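Local coordinates for penicillin binding protein 2X (Streptococcus thermophilus, PDB 5U47), which probably acts as a transpeptidase that cross-links peptidoglycan strands at the division septum and is inactivated by beta-lactams that acylate its essential serine, at residues Ile598-Pro602 against Gly603-Asn607; Ile495-Asn499 against Asn500-Val504. The protein carries 1 engineered substitution. One frame throughout, in Å; residues are numbered along the deposited sequence. Where two conformers were deposited one is given.

Contact 1. Residues Ile598-Pro602 against Gly603-Asn607; sequences IGKTP and GETAN
Thr605 grips the carbonyl oxygen of Thr601 twice, at the point where the loop of this PASTA domain turns into helix 602-611. Thr605 N donates to Thr601 O over 3.2 Å, the first i to i+4 bond of the helix, and the hydroxyl Thr605 OG1 adds a second bond to Thr601 O of 2.9 Å. The two donors reach the oxygen differently: the amide N lies much nearer the carbonyl plane, whereas OG1 sits well above it, 37° out. With OG1 beside its own backbone N (chi1 -61°), Thr605 brings hydroxyl and amide to the same acceptor, so the carbonyl of the N-cap residue is fixed by one side chain and one main-chain group together.

Next, Ala606 N donates to Pro602 O at 2.8 Å, nearly along the C=O axis, and Asn607 N follows with a bond to Gly603 O. Although Thr601 holds the N-cap position, its side chain makes no capping bond. Pro602 takes the first helical turn, where its lack of an N-H costs no helix bond.

Packing differs on the two sides of this polar centre. Thr601 and Glu604 cross at a slant on the exposed side, with Glu604 OE1 3.8 Å from Thr601 CB; Glu604 CG is placed between backbone N and carbonyl carbon (chi1 71°), which carries the chain back over the loop. On the inner side Pro602 and Thr605 both touch Ile625 of strand 625-628, and Ala606 rests on Val618, so the start of the helix lies against the domain's strands. Lys600 turns its amino end away from the helix, but Lys600 CB closes over the Thr605 hydroxyl, 3.7 Å from Thr605 OG1.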
ATOM      1  N   ILE A 598      -7.124  -4.137 -25.187  1.00 37.18           N
ATOM      2  CA  ILE A 598      -8.324  -4.942 -25.490  1.00 37.94           C
ATOM      3  C   ILE A 598      -7.880  -6.404 -25.440  1.00 37.64           C
ATOM      4  O   ILE A 598      -6.829  -6.753 -25.988  1.00 36.82           O
ATOM      5  CB  ILE A 598      -8.930  -4.631 -26.887  1.00 39.72           C
ATOM      6  CG1 ILE A 598      -9.242  -3.141 -27.039  1.00 40.85           C
ATOM      7  CG2 ILE A 598     -10.185  -5.479 -27.144  1.00 41.12           C
ATOM      8  CD1 ILE A 598     -10.197  -2.592 -26.006  1.00 40.88           C
ATOM      9  N   GLY A 599      -8.664  -7.246 -24.777  1.00 35.69           N
ATOM     10  CA  GLY A 599      -8.291  -8.650 -24.611  1.00 36.82           C
ATOM     11  C   GLY A 599      -7.472  -8.914 -23.352  1.00 36.65           C
ATOM     12  O   GLY A 599      -7.360 -10.068 -22.938  1.00 36.81           O
ATOM     13  N   LYS A 600      -6.879  -7.874 -22.740  1.00 35.15           N
ATOM     14  CA  LYS A 600      -6.133  -8.080 -21.480  1.00 36.42           C
ATOM     15  C   LYS A 600      -7.076  -8.300 -20.293  1.00 35.10           C
ATOM     16  O   LYS A 600      -8.292  -8.139 -20.414  1.00 33.19           O
ATOM     17  CB  LYS A 600      -5.189  -6.916 -21.188  1.00 37.31           C
ATOM     18  CG  LYS A 600      -3.964  -6.936 -22.074  1.00 42.19           C
ATOM     19  CD  LYS A 600      -2.980  -5.833 -21.726  1.00 44.82           C
ATOM     20  CE  LYS A 600      -1.563  -6.225 -22.121  1.00 48.47           C
ATOM     21  NZ  LYS A 600      -1.489  -6.754 -23.516  1.00 50.41           N
ATOM     22  N   THR A 601      -6.500  -8.651 -19.148  1.00 34.03           N
ATOM     23  CA  THR A 601      -7.273  -8.886 -17.929  1.00 34.44           C
ATOM     24  C   THR A 601      -7.562  -7.534 -17.264  1.00 32.78           C
ATOM     25  O   THR A 601      -6.637  -6.745 -17.044  1.00 32.93           O
ATOM     26  CB  THR A 601      -6.524  -9.826 -16.976  1.00 36.21           C
ATOM     27  OG1 THR A 601      -6.098 -10.987 -17.704  1.00 38.72           O
ATOM     28  CG2 THR A 601      -7.415 -10.243 -15.815  1.00 36.88           C
ATOM     29  N   PRO A 602      -8.851  -7.238 -16.975  1.00 32.95           N
ATOM     30  CA  PRO A 602      -9.240  -5.957 -16.388  1.00 31.55           C
ATOM     31  C   PRO A 602      -8.525  -5.617 -15.092  1.00 30.12           C
ATOM     32  O   PRO A 602      -8.001  -4.517 -14.962  1.00 28.98           O
ATOM     33  CB  PRO A 602     -10.745  -6.133 -16.137  1.00 31.87           C
ATOM     34  CG  PRO A 602     -11.168  -7.078 -17.177  1.00 32.60           C
ATOM     35  CD  PRO A 602     -10.040  -8.051 -17.288  1.00 34.04           C
ATOM     36  N   GLY A 603      -8.492  -6.570 -14.167  1.00 30.58           N
ATOM     37  CA  GLY A 603      -7.875  -6.380 -12.857  1.00 31.53           C
ATOM     38  C   GLY A 603      -6.451  -5.847 -12.881  1.00 30.65           C
ATOM     39  O   GLY A 603      -6.172  -4.746 -12.366  1.00 29.96           O
ATOM     40  N   GLU A 604      -5.544  -6.601 -13.494  1.00 31.21           N
ATOM     41  CA  GLU A 604      -4.140  -6.181 -13.549  1.00 33.55           C
ATOM     42  C   GLU A 604      -3.961  -4.880 -14.336  1.00 31.04           C
ATOM     43  O   GLU A 604      -3.112  -4.059 -13.986  1.00 30.73           O
ATOM     44  CB  GLU A 604      -3.211  -7.311 -14.045  1.00 37.62           C
ATOM     45  CG  GLU A 604      -3.303  -7.701 -15.495  1.00 42.38           C
ATOM     46  CD  GLU A 604      -2.498  -8.974 -15.794  1.00 47.10           C
ATOM     47  OE1 GLU A 604      -3.003 -10.090 -15.526  1.00 49.96           O
ATOM     48  OE2 GLU A 604      -1.370  -8.855 -16.320  1.00 53.70           O
ATOM     49  N   THR A 605      -4.790  -4.678 -15.362  1.00 29.09           N
ATOM     50  CA  THR A 605      -4.732  -3.453 -16.151  1.00 29.29           C
ATOM     51  C   THR A 605      -5.154  -2.251 -15.308  1.00 27.65           C
ATOM     52  O   THR A 605      -4.498  -1.206 -15.358  1.00 28.68           O
ATOM     53  CB  THR A 605      -5.595  -3.561 -17.424  1.00 30.10           C
ATOM     54  OG1 THR A 605      -5.096  -4.636 -18.230  1.00 31.61           O
ATOM     55  CG2 THR A 605      -5.563  -2.279 -18.237  1.00 29.74           C
ATOM     56  N   ALA A 606      -6.220  -2.395 -14.528  1.00 26.57           N
ATOM     57  CA  ALA A 606      -6.677  -1.299 -13.655  1.00 26.25           C
ATOM     58  C   ALA A 606      -5.586  -0.923 -12.647  1.00 25.21           C
ATOM     59  O   ALA A 606      -5.330   0.263 -12.405  1.00 23.70           O
ATOM     60  CB  ALA A 606      -7.972  -1.667 -12.947  1.00 26.48           C
ATOM     61  N   ASN A 607      -4.946  -1.947 -12.095  0.50 25.63           N
ATOM     62  CA  ASN A 607      -3.861  -1.790 -11.128  0.50 25.51           C
ATOM     63  C   ASN A 607      -2.693  -0.993 -11.737  0.50 25.75           C
ATOM     64  O   ASN A 607      -2.154  -0.089 -11.099  0.50 24.84           O
ATOM     65  CB  ASN A 607      -3.393  -3.183 -10.676  0.50 25.73           C
ATOM     66  CG  ASN A 607      -2.604  -3.149  -9.393  0.50 25.41           C
ATOM     67  OD1 ASN A 607      -3.058  -2.604  -8.385  0.50 25.59           O
ATOM     68  ND2 ASN A 607      -1.439  -3.770  -9.406  0.50 25.05           N
TER

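Contact 2. Residues Ile495-Asn499 against Asn500-Val504; sequences IQVGN and NDVTV. Engineered in segment 500-504: Thr503 (natural residue Ala).
Val497 O and Asn500 N close the tight turn that reverses the chain here, a type II' beta turn running from Val497 to Asn500. The backbone hydrogen bond from Asn500 N to Val497 O measures 3.0 Å, with an N-H...O angle of 159°. Gly498 occupies the second position of the turn, where its positive phi of 55° suits a residue without a side chain. Its N-H is bound by the carboxylate of Glu567 on helix 558-572, which ties the turn to that helix.

A water adds a second polar link between the two arms. It accepts from Val497 N at 2.9 Å and lies 2.7 Å from Asn500 O, bridging main-chain groups that do not meet directly.

Apolar contacts take over beyond the water. Val502 points toward the opposite arm and divides its two methyls: Val502 CG1 meets Ile495 CG2 at 4.0 Å, while Val502 CG2 meets Val497 CG2 at 4.1 Å, each pair crossing at about a right angle. Val502 CG1 is anti to the backbone N (chi1 -167°) and CG2 lies beside that N, which spreads the methyls between the two neighbours. Further along, Ile495 and Val504 slide past each other in opposite directions, with Ile495 CD1 4.1 Å from Val504 CG1. Val562 and Leu566 of helix 558-572 and Val530 and Val534 of strand 526-534 pack on Ile495 and Val497.

The hydroxyl of the engineered Thr503 bonds to Ser536 and to the carbonyl of Arg470. This type II' turn reverses the chain and leads into strand 503-510, an outermost strand of the five-stranded antiparallel sheet in the penicillin-binding transpeptidase domain.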
ATOM      1  N   ILE A 495      -9.793   6.328  23.971  1.00 29.38           N
ATOM      2  CA  ILE A 495      -9.204   7.076  22.865  1.00 28.27           C
ATOM      3  C   ILE A 495      -9.502   8.569  22.989  1.00 28.94           C
ATOM      4  O   ILE A 495     -10.651   8.996  22.960  1.00 29.96           O
ATOM      5  CB  ILE A 495      -9.620   6.495  21.504  1.00 28.53           C
ATOM      6  CG1 ILE A 495      -9.057   5.067  21.397  1.00 29.99           C
ATOM      7  CG2 ILE A 495      -9.052   7.349  20.366  1.00 27.76           C
ATOM      8  CD1 ILE A 495      -9.429   4.321  20.138  1.00 31.99           C
ATOM      9  N   GLN A 496      -8.429   9.343  23.141  1.00 28.91           N
ATOM     10  CA  GLN A 496      -8.513  10.778  23.273  1.00 31.07           C
ATOM     11  C   GLN A 496      -7.504  11.430  22.336  1.00 30.52           C
ATOM     12  O   GLN A 496      -6.405  10.909  22.150  1.00 30.35           O
ATOM     13  CB  GLN A 496      -8.228  11.192  24.726  1.00 32.72           C
ATOM     14  CG  GLN A 496      -9.248  10.674  25.733  1.00 34.90           C
ATOM     15  CD  GLN A 496      -8.957  11.105  27.155  1.00 37.20           C
ATOM     16  OE1 GLN A 496      -8.377  12.165  27.387  1.00 40.69           O
ATOM     17  NE2 GLN A 496      -9.381  10.302  28.115  1.00 37.26           N
ATOM     18  N   VAL A 497      -7.905  12.546  21.726  1.00 30.76           N
ATOM     19  CA  VAL A 497      -7.042  13.327  20.836  1.00 31.18           C
ATOM     20  C   VAL A 497      -7.272  14.794  21.213  1.00 32.78           C
ATOM     21  O   VAL A 497      -8.261  15.412  20.798  1.00 31.84           O
ATOM     22  CB  VAL A 497      -7.368  13.054  19.355  1.00 30.30           C
ATOM     23  CG1 VAL A 497      -6.396  13.800  18.455  1.00 30.91           C
ATOM     24  CG2 VAL A 497      -7.297  11.559  19.060  1.00 30.55           C
ATOM     25  N   GLY A 498      -6.381  15.336  22.050  1.00 34.78           N
ATOM     26  CA  GLY A 498      -6.566  16.694  22.577  1.00 36.24           C
ATOM     27  C   GLY A 498      -7.937  16.750  23.249  1.00 37.61           C
ATOM     28  O   GLY A 498      -8.280  15.863  24.031  1.00 37.75           O
ATOM     29  N   ASN A 499      -8.719  17.777  22.917  0.60 42.12           N
ATOM     30  CA  ASN A 499     -10.076  17.943  23.457  0.60 43.73           C
ATOM     31  C   ASN A 499     -11.160  17.655  22.396  0.60 41.65           C
ATOM     32  O   ASN A 499     -12.309  18.054  22.556  0.60 42.46           O
ATOM     33  CB  ASN A 499     -10.241  19.356  24.054  0.60 47.01           C
ATOM     34  CG  ASN A 499      -9.942  20.469  23.052  0.60 47.06           C
ATOM     35  OD1 ASN A 499      -9.908  20.248  21.842  0.60 47.04           O
ATOM     36  ND2 ASN A 499      -9.723  21.669  23.561  0.60 49.24           N
ATOM     37  N   ASN A 500     -10.784  16.950  21.328  1.00 38.20           N
ATOM     38  CA  ASN A 500     -11.720  16.636  20.243  1.00 37.63           C
ATOM     39  C   ASN A 500     -12.640  15.490  20.588  1.00 37.62           C
ATOM     40  O   ASN A 500     -12.283  14.609  21.380  1.00 36.35           O
ATOM     41  CB  ASN A 500     -10.969  16.167  18.983  1.00 37.29           C
ATOM     42  CG  ASN A 500     -10.277  17.278  18.250  1.00 38.11           C
ATOM     43  OD1 ASN A 500      -9.050  17.356  18.225  1.00 41.89           O
ATOM     44  ND2 ASN A 500     -11.056  18.144  17.645  1.00 41.09           N
ATOM     45  N   ASP A 501     -13.825  15.504  19.971  1.00 37.37           N
ATOM     46  CA  ASP A 501     -14.728  14.370  20.016  1.00 36.64           C
ATOM     47  C   ASP A 501     -14.112  13.380  19.024  1.00 33.81           C
ATOM     48  O   ASP A 501     -13.672  13.775  17.932  1.00 31.41           O
ATOM     49  CB  ASP A 501     -16.134  14.729  19.540  1.00 39.54           C
ATOM     50  CG  ASP A 501     -16.913  15.559  20.542  1.00 43.53           C
ATOM     51  OD1 ASP A 501     -16.675  15.469  21.773  1.00 45.32           O
ATOM     52  OD2 ASP A 501     -17.805  16.289  20.083  1.00 46.80           O
ATOM     53  N   VAL A 502     -14.088  12.109  19.394  1.00 31.89           N
ATOM     54  CA  VAL A 502     -13.485  11.092  18.555  1.00 30.46           C
ATOM     55  C   VAL A 502     -14.515  10.016  18.245  1.00 29.51           C
ATOM     56  O   VAL A 502     -15.170   9.478  19.133  1.00 30.44           O
ATOM     57  CB  VAL A 502     -12.264  10.440  19.227  1.00 29.66           C
ATOM     58  CG1 VAL A 502     -11.486   9.621  18.212  1.00 28.39           C
ATOM     59  CG2 VAL A 502     -11.336  11.496  19.844  1.00 30.58           C
ATOM     60  N   THR A 503     -14.636   9.728  16.969  1.00 27.13           N
ATOM     61  CA  THR A 503     -15.553   8.723  16.434  1.00 27.12           C
ATOM     62  C   THR A 503     -14.801   7.392  16.445  1.00 26.55           C
ATOM     63  O   THR A 503     -13.798   7.226  15.731  1.00 24.73           O
ATOM     64  CB  THR A 503     -15.977   9.177  15.018  1.00 27.38           C
ATOM     65  OG1 THR A 503     -17.066  10.098  15.159  1.00 28.70           O
ATOM     66  CG2 THR A 503     -16.388   8.026  14.098  1.00 27.30           C
ATOM     67  N   VAL A 504     -15.254   6.444  17.266  1.00 26.36           N
ATOM     68  CA  VAL A 504     -14.553   5.180  17.366  1.00 25.42           C
ATOM     69  C   VAL A 504     -15.467   3.963  17.345  1.00 26.76           C
ATOM     70  O   VAL A 504     -16.650   4.057  17.666  1.00 27.78           O
ATOM     71  CB  VAL A 504     -13.738   5.145  18.668  1.00 26.10           C
ATOM     72  CG1 VAL A 504     -12.737   6.298  18.702  1.00 26.06           C
ATOM     73  CG2 VAL A 504     -14.668   5.241  19.883  1.00 27.60           C
TER
HETATM   74  O   HOH W   1     -10.354  13.583  22.880  1.00 27.43           O

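Contact 2 comes first along the chain, in the transpeptidase domain, and contact 1 follows in the first of the two PASTA domains. Their centres are 42 Å apart, on opposite sides of the chain's centre, and their nearest atoms remain about 28 Å from each other. Residues 495-504 lead into the strand that carries Lys505 of the probable K(T/S)G motif, here Lys-Ser-Gly; the side chain of Val504 lies near the probable SxxK site without touching it. Residues 598-607 instead border the interface between domains: Ala606 touches Arg385, and Asn607 touches Val389 and makes weak hydrogen bonds to Gly387 and Met388, all in the transpeptidase domain.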